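Peptide methionine sulfoxide reductase MsrA (Corynebacterium diphtheriae, PDB 4D7L) probably repairs oxidised proteins by reducing methionine-(S)-sulfoxide back to methionine, cycling through thiol-disulfide exchange. Local coordinates at residues A[49-54]-A[86-91]; A[65-70]-A[160-165]; A[127-132]-A[170-175]. All blocks are in the same frame, centred on the assembly; numbering follows the deposited sequence.

Interaction 1: residues A[49-54]-A[86-91]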
ATOM      1  N   GLN A  49       4.112 -14.853  10.195  1.00 27.06           N
ATOM      2  CA  GLN A  49       4.917 -14.851  11.404  1.00 24.08           C
ATOM      3  C   GLN A  49       4.833 -13.465  12.021  1.00 19.51           C
ATOM      4  O   GLN A  49       4.506 -12.504  11.329  1.00 21.56           O
ATOM      5  CB  GLN A  49       6.370 -15.220  11.088  1.00 36.03           C
ATOM      6  CG  GLN A  49       6.520 -16.607  10.515  1.00 49.78           C
ATOM      7  CD  GLN A  49       6.020 -17.669  11.483  1.00 60.45           C
ATOM      8  OE1 GLN A  49       6.557 -17.833  12.583  1.00 58.22           O
ATOM      9  NE2 GLN A  49       4.964 -18.380  11.087  1.00 63.99           N
ATOM     10  N   PRO A  50       5.112 -13.355  13.324  1.00 19.39           N
ATOM     11  CA  PRO A  50       5.142 -12.046  13.979  1.00 24.96           C
ATOM     12  C   PRO A  50       6.052 -11.078  13.251  1.00 23.68           C
ATOM     13  O   PRO A  50       7.077 -11.499  12.706  1.00 24.12           O
ATOM     14  CB  PRO A  50       5.694 -12.363  15.369  1.00 22.90           C
ATOM     15  CG  PRO A  50       5.279 -13.770  15.621  1.00 29.66           C
ATOM     16  CD  PRO A  50       5.356 -14.454  14.278  1.00 23.56           C
ATOM     17  N   HIS A  51       5.642  -9.816  13.214  1.00 19.55           N
ATOM     18  CA  HIS A  51       6.374  -8.734  12.557  1.00 19.01           C
ATOM     19  C   HIS A  51       7.854  -8.762  12.976  1.00 17.35           C
ATOM     20  O   HIS A  51       8.165  -8.810  14.167  1.00 19.66           O
ATOM     21  CB  HIS A  51       5.741  -7.397  12.943  1.00 15.94           C
ATOM     22  CG  HIS A  51       6.096  -6.250  12.045  1.00 19.21           C
ATOM     23  ND1 HIS A  51       7.270  -5.535  12.181  1.00 19.20           N
ATOM     24  CD2 HIS A  51       5.390  -5.635  11.068  1.00 15.14           C
ATOM     25  CE1 HIS A  51       7.289  -4.555  11.293  1.00 18.68           C
ATOM     26  NE2 HIS A  51       6.165  -4.602  10.596  1.00 21.75           N
ATOM     27  N   ALA A  52       8.752  -8.719  11.995  1.00 21.33           N
ATOM     28  CA  ALA A  52      10.186  -8.870  12.245  1.00 21.78           C
ATOM     29  C   ALA A  52      10.761  -7.753  13.112  1.00 23.92           C
ATOM     30  O   ALA A  52      11.802  -7.925  13.758  1.00 19.54           O
ATOM     31  CB  ALA A  52      10.945  -8.959  10.915  1.00 20.45           C
ATOM     32  N   VAL A  53      10.108  -6.595  13.121  1.00 17.26           N
ATOM     33  CA  VAL A  53      10.601  -5.483  13.953  1.00 16.85           C
ATOM     34  C   VAL A  53       9.712  -5.264  15.182  1.00 17.25           C
ATOM     35  O   VAL A  53      10.180  -5.089  16.308  1.00 18.96           O
ATOM     36  CB  VAL A  53      10.661  -4.176  13.119  1.00 21.75           C
ATOM     37  CG1 VAL A  53      11.243  -3.034  13.962  1.00 25.04           C
ATOM     38  CG2 VAL A  53      11.535  -4.405  11.869  1.00 19.96           C
ATOM     39  N   LEU A  54       8.409  -5.259  14.940  1.00 19.16           N
ATOM     40  CA  LEU A  54       7.442  -4.899  15.976  1.00 18.68           C
ATOM     41  C   LEU A  54       7.032  -6.095  16.849  1.00 26.11           C
ATOM     42  O   LEU A  54       6.546  -5.922  17.968  1.00 25.41           O
ATOM     43  CB  LEU A  54       6.207  -4.267  15.321  1.00 18.70           C
ATOM     44  CG  LEU A  54       6.415  -2.991  14.504  1.00 26.05           C
ATOM     45  CD1 LEU A  54       5.093  -2.479  13.894  1.00 22.05           C
ATOM     46  CD2 LEU A  54       7.052  -1.906  15.360  1.00 32.85           C
ATOM     47  N   VAL A  86       2.027   3.131  15.195  1.00 20.52           N
ATOM     48  CA  VAL A  86       1.725   1.989  14.315  1.00 22.30           C
ATOM     49  C   VAL A  86       2.158   0.730  15.044  1.00 23.12           C
ATOM     50  O   VAL A  86       3.271   0.669  15.556  1.00 20.53           O
ATOM     51  CB  VAL A  86       2.428   2.119  12.956  1.00 19.24           C
ATOM     52  CG1 VAL A  86       2.308   0.816  12.134  1.00 20.46           C
ATOM     53  CG2 VAL A  86       1.841   3.303  12.185  1.00 23.18           C
ATOM     54  N   VAL A  87       1.268  -0.241  15.185  1.00 19.76           N
ATOM     55  CA  VAL A  87       1.591  -1.377  16.053  1.00 19.75           C
ATOM     56  C   VAL A  87       1.807  -2.682  15.282  1.00 21.49           C
ATOM     57  O   VAL A  87       2.362  -3.623  15.830  1.00 20.33           O
ATOM     58  CB  VAL A  87       0.502  -1.599  17.130  1.00 26.53           C
ATOM     59  CG1 VAL A  87       0.499  -0.439  18.118  1.00 30.28           C
ATOM     60  CG2 VAL A  87      -0.853  -1.765  16.500  1.00 22.48           C
ATOM     61  N   TYR A  88       1.385  -2.714  14.020  1.00 15.24           N
ATOM     62  CA  TYR A  88       1.606  -3.860  13.131  1.00 14.89           C
ATOM     63  C   TYR A  88       1.518  -3.378  11.689  1.00 16.78           C
ATOM     64  O   TYR A  88       0.728  -2.474  11.381  1.00 20.09           O
ATOM     65  CB  TYR A  88       0.571  -4.968  13.378  1.00 18.67           C
ATOM     66  CG  TYR A  88       0.645  -6.146  12.412  1.00 18.97           C
ATOM     67  CD1 TYR A  88       1.588  -7.155  12.590  1.00 18.65           C
ATOM     68  CD2 TYR A  88      -0.228  -6.244  11.321  1.00 19.85           C
ATOM     69  CE1 TYR A  88       1.660  -8.246  11.705  1.00 22.49           C
ATOM     70  CE2 TYR A  88      -0.166  -7.322  10.426  1.00 18.58           C
ATOM     71  CZ  TYR A  88       0.772  -8.326  10.635  1.00 21.60           C
ATOM     72  OH  TYR A  88       0.856  -9.402   9.765  1.00 23.21           O
ATOM     73  N   THR A  89       2.323  -3.967  10.809  1.00 17.15           N
ATOM     74  CA  THR A  89       2.156  -3.759   9.369  1.00 14.06           C
ATOM     75  C   THR A  89       2.301  -5.081   8.605  1.00 14.10           C
ATOM     76  O   THR A  89       2.878  -6.045   9.118  1.00 17.89           O
ATOM     77  CB  THR A  89       3.192  -2.768   8.773  1.00 18.81           C
ATOM     78  OG1 THR A  89       4.506  -3.333   8.883  1.00 16.72           O
ATOM     79  CG2 THR A  89       3.138  -1.403   9.472  1.00 17.32           C
ATOM     80  N   SER A  90       1.772  -5.125   7.390  1.00 15.28           N
ATOM     81  CA  SER A  90       2.105  -6.202   6.448  1.00 15.25           C
ATOM     82  C   SER A  90       2.031  -5.628   5.043  1.00 13.12           C
ATOM     83  O   SER A  90       1.558  -4.502   4.862  1.00 15.34           O
ATOM     84  CB  SER A  90       1.160  -7.412   6.599  1.00 17.68           C
ATOM     85  OG  SER A  90      -0.137  -7.125   6.082  1.00 19.97           O
ATOM     86  N   VAL A  91       2.518  -6.383   4.067  1.00 14.36           N
ATOM     87  CA  VAL A  91       2.395  -5.986   2.676  1.00 15.41           C
ATOM     88  C   VAL A  91       1.625  -7.011   1.876  1.00 15.07           C
ATOM     89  O   VAL A  91       1.574  -8.219   2.196  1.00 15.03           O
ATOM     90  CB  VAL A  91       3.771  -5.760   2.001  1.00 13.80           C
ATOM     91  CG1 VAL A  91       4.459  -4.546   2.637  1.00 14.95           C
ATOM     92  CG2 VAL A  91       4.655  -7.012   2.095  1.00 13.95           C
TER
HETATM   93  O   HOH W   1       2.943 -10.778   9.739  1.00 26.56           O

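Interaction 2: residues A[65-70]-A[160-165]. With PGE (triethylene glycol), chain K.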
ATOM      1  N   THR A  65      -7.304   0.062  11.403  1.00 15.77           N
ATOM      2  CA  THR A  65      -6.514  -0.325  10.236  1.00 21.77           C
ATOM      3  C   THR A  65      -6.763   0.629   9.073  1.00 22.58           C
ATOM      4  O   THR A  65      -7.911   1.023   8.820  1.00 20.65           O
ATOM      5  CB  THR A  65      -6.848  -1.758   9.777  1.00 20.22           C
ATOM      6  OG1 THR A  65      -6.635  -2.673  10.857  1.00 23.25           O
ATOM      7  CG2 THR A  65      -5.960  -2.160   8.578  1.00 17.92           C
ATOM      8  N   ILE A  66      -5.684   1.025   8.395  1.00 14.37           N
ATOM      9  CA  ILE A  66      -5.788   1.715   7.110  1.00 14.46           C
ATOM     10  C   ILE A  66      -4.867   1.025   6.096  1.00 22.07           C
ATOM     11  O   ILE A  66      -3.806   0.499   6.453  1.00 19.64           O
ATOM     12  CB  ILE A  66      -5.453   3.229   7.249  1.00 19.79           C
ATOM     13  CG1 ILE A  66      -5.749   4.001   5.950  1.00 18.62           C
ATOM     14  CG2 ILE A  66      -4.010   3.452   7.783  1.00 19.04           C
ATOM     15  CD1 ILE A  66      -5.435   5.522   6.077  1.00 20.46           C
ATOM     16  N   TYR A  67      -5.296   0.992   4.837  1.00 14.89           N
ATOM     17  CA  TYR A  67      -4.545   0.336   3.775  1.00 14.60           C
ATOM     18  C   TYR A  67      -3.980   1.381   2.829  1.00 20.69           C
ATOM     19  O   TYR A  67      -4.724   2.177   2.264  1.00 17.15           O
ATOM     20  CB  TYR A  67      -5.440  -0.648   3.000  1.00 15.18           C
ATOM     21  CG  TYR A  67      -5.964  -1.758   3.871  1.00 16.29           C
ATOM     22  CD1 TYR A  67      -7.153  -1.601   4.572  1.00 15.73           C
ATOM     23  CD2 TYR A  67      -5.251  -2.947   4.033  1.00 15.32           C
ATOM     24  CE1 TYR A  67      -7.647  -2.607   5.398  1.00 18.08           C
ATOM     25  CE2 TYR A  67      -5.739  -3.965   4.858  1.00 20.21           C
ATOM     26  CZ  TYR A  67      -6.938  -3.781   5.534  1.00 19.88           C
ATOM     27  OH  TYR A  67      -7.428  -4.761   6.348  1.00 21.48           O
ATOM     28  N   ILE A  68      -2.665   1.371   2.649  1.00 18.10           N
ATOM     29  CA  ILE A  68      -1.993   2.458   1.947  1.00 13.38           C
ATOM     30  C   ILE A  68      -1.231   1.971   0.739  1.00 14.20           C
ATOM     31  O   ILE A  68      -0.413   1.041   0.850  1.00 13.09           O
ATOM     32  CB  ILE A  68      -1.000   3.174   2.892  1.00 19.49           C
ATOM     33  CG1 ILE A  68      -1.743   3.731   4.108  1.00 23.66           C
ATOM     34  CG2 ILE A  68      -0.224   4.282   2.152  1.00 19.27           C
ATOM     35  CD1 ILE A  68      -2.753   4.764   3.744  1.00 31.23           C
ATOM     36  N   GLY A  69      -1.463   2.611  -0.401  1.00 16.77           N
ATOM     37  CA  GLY A  69      -0.677   2.313  -1.588  1.00 19.35           C
ATOM     38  C   GLY A  69       0.088   3.537  -2.058  1.00 20.10           C
ATOM     39  O   GLY A  69      -0.515   4.540  -2.453  1.00 16.16           O
ATOM     40  N   ILE A  70       1.416   3.487  -1.996  1.00 13.26           N
ATOM     41  CA  ILE A  70       2.196   4.642  -2.441  1.00 14.58           C
ATOM     42  C   ILE A  70       3.361   4.206  -3.307  1.00 21.11           C
ATOM     43  O   ILE A  70       4.352   4.921  -3.420  1.00 23.20           O
ATOM     44  CB  ILE A  70       2.737   5.470  -1.239  1.00 17.77           C
ATOM     45  CG1 ILE A  70       3.571   4.577  -0.313  1.00 19.84           C
ATOM     46  CG2 ILE A  70       1.597   6.081  -0.453  1.00 14.11           C
ATOM     47  CD1 ILE A  70       4.360   5.353   0.764  1.00 24.17           C
ATOM     48  N   TYR A 160      -7.370   2.571   1.071  1.00 16.58           N
ATOM     49  CA  TYR A 160      -8.595   1.788   1.298  1.00 14.36           C
ATOM     50  C   TYR A 160      -8.899   1.765   2.787  1.00 18.07           C
ATOM     51  O   TYR A 160      -8.012   1.550   3.598  1.00 18.56           O
ATOM     52  CB  TYR A 160      -8.460   0.357   0.758  1.00 15.60           C
ATOM     53  CG  TYR A 160      -8.025   0.299  -0.708  1.00 15.68           C
ATOM     54  CD1 TYR A 160      -8.653   1.084  -1.674  1.00 20.32           C
ATOM     55  CD2 TYR A 160      -6.980  -0.532  -1.110  1.00 16.68           C
ATOM     56  CE1 TYR A 160      -8.249   1.044  -3.030  1.00 14.83           C
ATOM     57  CE2 TYR A 160      -6.567  -0.580  -2.447  1.00 16.77           C
ATOM     58  CZ  TYR A 160      -7.205   0.208  -3.387  1.00 16.14           C
ATOM     59  OH  TYR A 160      -6.794   0.163  -4.679  1.00 18.39           O
ATOM     60  N   THR A 161     -10.154   1.995   3.150  1.00 17.02           N
ATOM     61  CA  THR A 161     -10.500   2.119   4.559  1.00 18.65           C
ATOM     62  C   THR A 161     -11.239   0.892   5.115  1.00 19.09           C
ATOM     63  O   THR A 161     -11.757   0.054   4.371  1.00 16.37           O
ATOM     64  CB  THR A 161     -11.341   3.379   4.790  1.00 21.52           C
ATOM     65  OG1 THR A 161     -12.526   3.318   3.988  1.00 15.90           O
ATOM     66  CG2 THR A 161     -10.541   4.621   4.413  1.00 18.41           C
ATOM     67  N   ALA A 162     -11.245   0.764   6.436  1.00 18.43           N
ATOM     68  CA  ALA A 162     -11.811  -0.416   7.076  1.00 22.53           C
ATOM     69  C   ALA A 162     -12.529  -0.057   8.373  1.00 25.57           C
ATOM     70  O   ALA A 162     -12.414   1.062   8.881  1.00 29.05           O
ATOM     71  CB  ALA A 162     -10.709  -1.446   7.355  1.00 22.12           C
ATOM     72  N   GLY A 163     -13.246  -1.021   8.928  1.00 23.59           N
ATOM     73  CA  GLY A 163     -13.909  -0.814  10.207  1.00 28.09           C
ATOM     74  C   GLY A 163     -15.332  -0.323  10.071  1.00 29.34           C
ATOM     75  O   GLY A 163     -15.841  -0.151   8.963  1.00 27.03           O
ATOM     76  N   PRO A 164     -15.999  -0.117  11.208  1.00 27.28           N
ATOM     77  CA  PRO A 164     -17.423   0.234  11.217  1.00 31.48           C
ATOM     78  C   PRO A 164     -17.720   1.603  10.600  1.00 30.74           C
ATOM     79  O   PRO A 164     -18.851   1.858  10.190  1.00 33.34           O
ATOM     80  CB  PRO A 164     -17.785   0.231  12.705  1.00 30.64           C
ATOM     81  CG  PRO A 164     -16.483   0.289  13.444  1.00 31.36           C
ATOM     82  CD  PRO A 164     -15.450  -0.339  12.557  1.00 27.27           C
ATOM     83  N   ASN A 165     -16.720   2.475  10.556  1.00 25.80           N
ATOM     84  CA  ASN A 165     -16.898   3.787   9.956  1.00 27.68           C
ATOM     85  C   ASN A 165     -16.142   3.925   8.637  1.00 22.56           C
ATOM     86  O   ASN A 165     -15.740   5.027   8.279  1.00 24.16           O
ATOM     87  CB  ASN A 165     -16.469   4.884  10.932  1.00 29.77           C
ATOM     88  CG  ASN A 165     -17.353   4.932  12.155  1.00 42.68           C
ATOM     89  OD1 ASN A 165     -17.051   4.323  13.172  1.00 41.00           O
ATOM     90  ND2 ASN A 165     -18.465   5.640  12.051  1.00 46.06           N
TER
HETATM   91  C1  PGE K1227      -9.383  -3.249  12.946  1.00 54.19           C
HETATM   92  O1  PGE K1227      -8.046  -2.931  13.294  1.00 54.70           O
HETATM   93  C2  PGE K1227      -9.786  -2.441  11.726  1.00 58.82           C
HETATM   94  O2  PGE K1227     -10.919  -3.004  11.095  1.00 59.92           O
HETATM   95  O   HOH W   2      -9.534   2.776   7.594  1.00 19.06           O
HETATM   96  O   HOH W   3     -10.208   0.524  11.282  1.00 31.98           O

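Interaction 3: residues A[127-132]-A[170-175]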
ATOM      1  N   THR A 127      -3.255   9.373  14.582  1.00 18.37           N
ATOM      2  CA  THR A 127      -4.619   9.388  14.065  1.00 21.18           C
ATOM      3  C   THR A 127      -4.709   8.951  12.595  1.00 25.10           C
ATOM      4  O   THR A 127      -3.720   8.967  11.859  1.00 24.09           O
ATOM      5  CB  THR A 127      -5.271  10.775  14.181  1.00 22.94           C
ATOM      6  OG1 THR A 127      -4.628  11.681  13.282  1.00 22.54           O
ATOM      7  CG2 THR A 127      -5.168  11.316  15.623  1.00 23.23           C
ATOM      8  N   PHE A 128      -5.911   8.564  12.188  1.00 22.68           N
ATOM      9  CA  PHE A 128      -6.219   8.332  10.779  1.00 23.59           C
ATOM     10  C   PHE A 128      -5.735   9.483   9.900  1.00 21.92           C
ATOM     11  O   PHE A 128      -5.049   9.272   8.886  1.00 18.24           O
ATOM     12  CB  PHE A 128      -7.725   8.160  10.616  1.00 21.30           C
ATOM     13  CG  PHE A 128      -8.152   7.895   9.204  1.00 21.12           C
ATOM     14  CD1 PHE A 128      -8.185   6.598   8.710  1.00 20.76           C
ATOM     15  CD2 PHE A 128      -8.557   8.938   8.372  1.00 19.85           C
ATOM     16  CE1 PHE A 128      -8.590   6.343   7.399  1.00 20.80           C
ATOM     17  CE2 PHE A 128      -8.971   8.696   7.056  1.00 15.85           C
ATOM     18  CZ  PHE A 128      -8.979   7.395   6.564  1.00 20.99           C
ATOM     19  N   ASP A 129      -6.076  10.704  10.314  1.00 22.45           N
ATOM     20  CA  ASP A 129      -5.710  11.919   9.587  1.00 22.82           C
ATOM     21  C   ASP A 129      -4.185  12.012   9.413  1.00 18.81           C
ATOM     22  O   ASP A 129      -3.699  12.310   8.330  1.00 20.73           O
ATOM     23  CB  ASP A 129      -6.208  13.162  10.336  1.00 29.00           C
ATOM     24  CG  ASP A 129      -7.731  13.258  10.405  1.00 31.84           C
ATOM     25  OD1 ASP A 129      -8.443  12.462   9.745  1.00 28.92           O
ATOM     26  OD2 ASP A 129      -8.220  14.102  11.182  1.00 30.86           O
ATOM     27  N   GLU A 130      -3.445  11.762  10.491  1.00 18.66           N
ATOM     28  CA  GLU A 130      -1.985  11.847  10.443  1.00 17.46           C
ATOM     29  C   GLU A 130      -1.378  10.824   9.491  1.00 23.07           C
ATOM     30  O   GLU A 130      -0.385  11.105   8.812  1.00 20.74           O
ATOM     31  CB  GLU A 130      -1.401  11.666  11.852  1.00 21.31           C
ATOM     32  CG  GLU A 130      -1.683  12.872  12.746  1.00 28.52           C
ATOM     33  CD  GLU A 130      -1.128  12.733  14.160  1.00 37.31           C
ATOM     34  OE1 GLU A 130      -1.252  11.650  14.769  1.00 27.98           O
ATOM     35  OE2 GLU A 130      -0.590  13.733  14.671  1.00 50.84           O
ATOM     36  N   LEU A 131      -1.961   9.630   9.446  1.00 18.96           N
ATOM     37  CA  LEU A 131      -1.431   8.586   8.575  1.00 17.87           C
ATOM     38  C   LEU A 131      -1.732   8.910   7.109  1.00 20.77           C
ATOM     39  O   LEU A 131      -0.916   8.627   6.227  1.00 23.20           O
ATOM     40  CB  LEU A 131      -2.008   7.209   8.967  1.00 17.57           C
ATOM     41  CG  LEU A 131      -1.508   6.689  10.334  1.00 20.88           C
ATOM     42  CD1 LEU A 131      -2.247   5.433  10.723  1.00 16.22           C
ATOM     43  CD2 LEU A 131      -0.004   6.394  10.252  1.00 23.33           C
ATOM     44  N   VAL A 132      -2.900   9.488   6.838  1.00 18.26           N
ATOM     45  CA  VAL A 132      -3.179   9.909   5.458  1.00 15.99           C
ATOM     46  C   VAL A 132      -2.185  10.978   5.014  1.00 17.36           C
ATOM     47  O   VAL A 132      -1.632  10.920   3.904  1.00 18.76           O
ATOM     48  CB  VAL A 132      -4.643  10.430   5.284  1.00 21.34           C
ATOM     49  CG1 VAL A 132      -4.838  11.055   3.901  1.00 19.60           C
ATOM     50  CG2 VAL A 132      -5.654   9.288   5.491  1.00 22.81           C
ATOM     51  N   ALA A 170     -13.354   7.015   4.527  1.00 20.28           N
ATOM     52  CA  ALA A 170     -13.028   7.280   3.120  1.00 22.19           C
ATOM     53  C   ALA A 170     -13.339   8.743   2.774  1.00 21.93           C
ATOM     54  O   ALA A 170     -12.546   9.443   2.139  1.00 21.15           O
ATOM     55  CB  ALA A 170     -13.790   6.346   2.202  1.00 20.54           C
ATOM     56  N   GLN A 171     -14.486   9.222   3.228  1.00 19.42           N
ATOM     57  CA  GLN A 171     -14.833  10.615   2.972  1.00 23.26           C
ATOM     58  C   GLN A 171     -13.815  11.549   3.625  1.00 23.76           C
ATOM     59  O   GLN A 171     -13.409  12.573   3.071  1.00 24.40           O
ATOM     60  CB  GLN A 171     -16.250  10.907   3.489  1.00 26.95           C
ATOM     61  CG  GLN A 171     -16.755  12.286   3.071  1.00 44.32           C
ATOM     62  CD  GLN A 171     -16.530  12.565   1.580  1.00 50.16           C
ATOM     63  OE1 GLN A 171     -16.691  11.682   0.721  1.00 54.63           O
ATOM     64  NE2 GLN A 171     -16.160  13.803   1.273  1.00 52.47           N
ATOM     65  N   ARG A 172     -13.379  11.174   4.814  1.00 22.56           N
ATOM     66  CA  ARG A 172     -12.393  11.951   5.518  1.00 20.44           C
ATOM     67  C   ARG A 172     -11.047  11.988   4.755  1.00 26.88           C
ATOM     68  O   ARG A 172     -10.404  13.029   4.651  1.00 21.59           O
ATOM     69  CB  ARG A 172     -12.272  11.370   6.920  1.00 30.05           C
ATOM     70  CG  ARG A 172     -11.394  12.070   7.834  1.00 33.92           C
ATOM     71  CD  ARG A 172     -11.763  11.679   9.260  1.00 29.27           C
ATOM     72  NE  ARG A 172     -11.110  12.595  10.164  1.00 25.96           N
ATOM     73  CZ  ARG A 172     -11.722  13.553  10.842  1.00 28.31           C
ATOM     74  NH1 ARG A 172     -13.047  13.697  10.782  1.00 27.91           N
ATOM     75  NH2 ARG A 172     -10.992  14.350  11.614  1.00 26.92           N
ATOM     76  N   ALA A 173     -10.628  10.853   4.205  1.00 22.26           N
ATOM     77  CA  ALA A 173      -9.397  10.815   3.420  1.00 21.33           C
ATOM     78  C   ALA A 173      -9.530  11.688   2.171  1.00 22.93           C
ATOM     79  O   ALA A 173      -8.608  12.431   1.796  1.00 23.67           O
ATOM     80  CB  ALA A 173      -9.054   9.375   3.058  1.00 20.77           C
ATOM     81  N   ARG A 174     -10.692  11.626   1.523  1.00 21.01           N
ATOM     82  CA  ARG A 174     -10.916  12.477   0.365  1.00 21.27           C
ATOM     83  C   ARG A 174     -10.764  13.957   0.717  1.00 24.61           C
ATOM     84  O   ARG A 174     -10.219  14.719  -0.087  1.00 20.97           O
ATOM     85  CB  ARG A 174     -12.296  12.221  -0.246  1.00 24.39           C
ATOM     86  CG  ARG A 174     -12.412  10.812  -0.865  1.00 20.08           C
ATOM     87  CD  ARG A 174     -13.800  10.564  -1.484  1.00 31.98           C
ATOM     88  NE  ARG A 174     -13.936   9.131  -1.783  1.00 36.88           N
ATOM     89  CZ  ARG A 174     -14.811   8.332  -1.191  1.00 31.11           C
ATOM     90  NH1 ARG A 174     -15.643   8.836  -0.286  1.00 29.29           N
ATOM     91  NH2 ARG A 174     -14.852   7.035  -1.499  1.00 40.35           N
ATOM     92  N   GLU A 175     -11.271  14.372   1.877  0.94 20.57           N
ATOM     93  CA  GLU A 175     -11.127  15.773   2.286  0.94 18.25           C
ATOM     94  C   GLU A 175      -9.672  16.157   2.494  0.94 22.51           C
ATOM     95  O   GLU A 175      -9.268  17.275   2.196  0.94 23.25           O
ATOM     96  CB  GLU A 175     -11.904  16.119   3.564  0.94 29.72           C
ATOM     97  CG  GLU A 175     -13.382  16.266   3.331  0.94 43.61           C
ATOM     98  CD  GLU A 175     -14.147  16.741   4.559  0.94 47.43           C
ATOM     99  OE1 GLU A 175     -13.619  17.579   5.347  0.94 42.41           O
ATOM    100  OE2 GLU A 175     -15.257  16.212   4.762  0.94 43.76           O
TER

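Interaction 1: residues A[49-54]-A[86-91]
His51 and Leu54 reach from an irregular loop to the start of strand 86-94, and the two backbones stay apart, with the CA atoms of Leu54 and Tyr88 6.6 Å from each other. The strand belongs to the mixed beta sheet of the MsrA fold, and it carries a classic beta bulge here: Val87 and Tyr88 both face Val120 of strand 114-121. The direct hydrogen bond from loop to strand comes from His51, and Leu54 adds apolar contacts. The imidazole of His51 is held at both nitrogens. Its NE2 donates to Thr89 OG1 at 2.7 Å, with the hydroxyl close to the ring plane and the N-H bent to 143°. On the other side of the ring, ND1 accepts from the backbone N of Val53 and, at 3.0 Å, from the backbone N of Leu54; both donors are tilted out of the ring plane. These bonds fix the rotation of the ring and leave the proton on NE2. CG of His51 is anti to the backbone N (chi1 -162°), which swings the ring across to the strand. Thr89 OG1 has a second partner in Glu77 of helix 73-81, so strand, helix and loop meet at one hydroxyl. Trp81 of the same helix meets the His51 ring with planes at about 80°. CG of Leu54 lies above one face of the imidazole, offset toward the rim, and its CD1 packs 3.5 Å from Val87 O. Beyond the Tyr88 hydroxyl, a water in the ring plane donates to Gln49 O at 2.8 Å.

Interaction 2: residues A[65-70]-A[160-165]
Two neighbouring antiparallel strands of the central mixed sheet, 64-69 and 158-161, meet here and then part at the end of the second. Tyr67 and Tyr160 form a hydrogen-bonded pair. Tyr67 N donates to Tyr160 O at 3.0 Å, and Tyr160 N donates to Tyr67 O at 2.9 Å. Both side chains leave on the same face of the sheet, with Tyr67 CB and Tyr160 CB 3.9 Å apart, but the rings then diverge. CG of Tyr67 is anti to the carbonyl carbon (chi1 -62°), which sets the ring edge-on to the neighbouring strand: Tyr160 O lies near the ring plane beside CD1, and CB of Ala162 meets CE1 at 3.8 Å. The ring of Tyr160 leads away, and its hydroxyl bonds to Glu195 of the next strand. Beyond the pair, water takes over from direct backbone bonds. One water donates to Thr65 O at 2.7 Å and accepts from Ala162 N at 2.9 Å. A second accepts from Thr65 N and gives only a weak bond to Ala162 O. At this border Thr65 OG1 is hydrogen-bonded to O1 of a triethylene glycol, probably from the crystallisation liquor, at 2.8 Å. Ile66 points to the other face of the sheet, where Phe128 and Val132 of helix 128-137 pack on it. This is the pairing of adjacent antiparallel strands in an alpha/beta sheet, hydrated where the strands separate.

Interaction 3: residues A[127-132]-A[170-175]
Two helices lying on one face of the central sheet of this alpha/beta fold, 128-137 and 166-186, pack side by side here. Their short segments cross at -48° with axes 10.1 Å apart at the closest. The contact has an apolar inner part and a charged outer part. In the inner part, the small side chain of Ala173 receives two larger ones. CZ of Phe128 lies 4.0 Å from Ala173 CB, and CG2 of Val132 lies 4.2 Å from the same methyl. The backbone N of Ala173 comes near the plane of the Phe128 ring, at its edge beside CE2. Phe128 CG is anti to the backbone N (chi1 -179°), which carries the ring across toward helix 166-186. Val132 also touches Ile159 of strand 158-161, so this part of the interface continues into the sheet. Ile176, one turn further along helix 166-186, touches both Val132 and Asp129.

Thr127 starts the first helix with a capping box. Its OG1 accepts from Glu130 N at 3.0 Å, and its own N donates to Glu130 OE1. Two residues after the cap, Asp129 closes the outer part with a salt bridge to Arg172. The Arg172 chain is extended from CG to NE and meets the aspartate side chain at about a right angle. The guanidinium nonetheless lies nearly coplanar with the carboxylate, their planes 7° apart. The grip is side-on and bidentate, which resists rotation of either group. Each carboxylate oxygen uses its syn lone pair: OD1 of Asp129 takes the N-H of Arg172 NE at 2.7 Å, and OD2 of Asp129 takes that of Arg172 NH2 at 2.8 Å.

In the fold
All three contacts gather around the same mixed sheet. Interaction 2 joins two of its strands. Interaction 3 sits directly on one face of them, with centres about 9 Å apart: Ile66 CD1 packs 3.5 Å from Phe128 CE1, and Thr161 CG2 reaches Ala170 N at 3.7 Å. After strand 158-161 a short loop, 162-165, runs to helix 166-186, so segment 160-165 leads from the sheet to a helix of interaction 3. Interaction 1 fastens a loop to another strand of the sheet, its centre about 16 Å from that of interaction 2. It touches interaction 3 through Val86 CG2 and Leu131 CD2, 4.1 Å apart. All three lie away from the predicted active-site Cys72, which is disulfide-bonded to Cys226 in this structure.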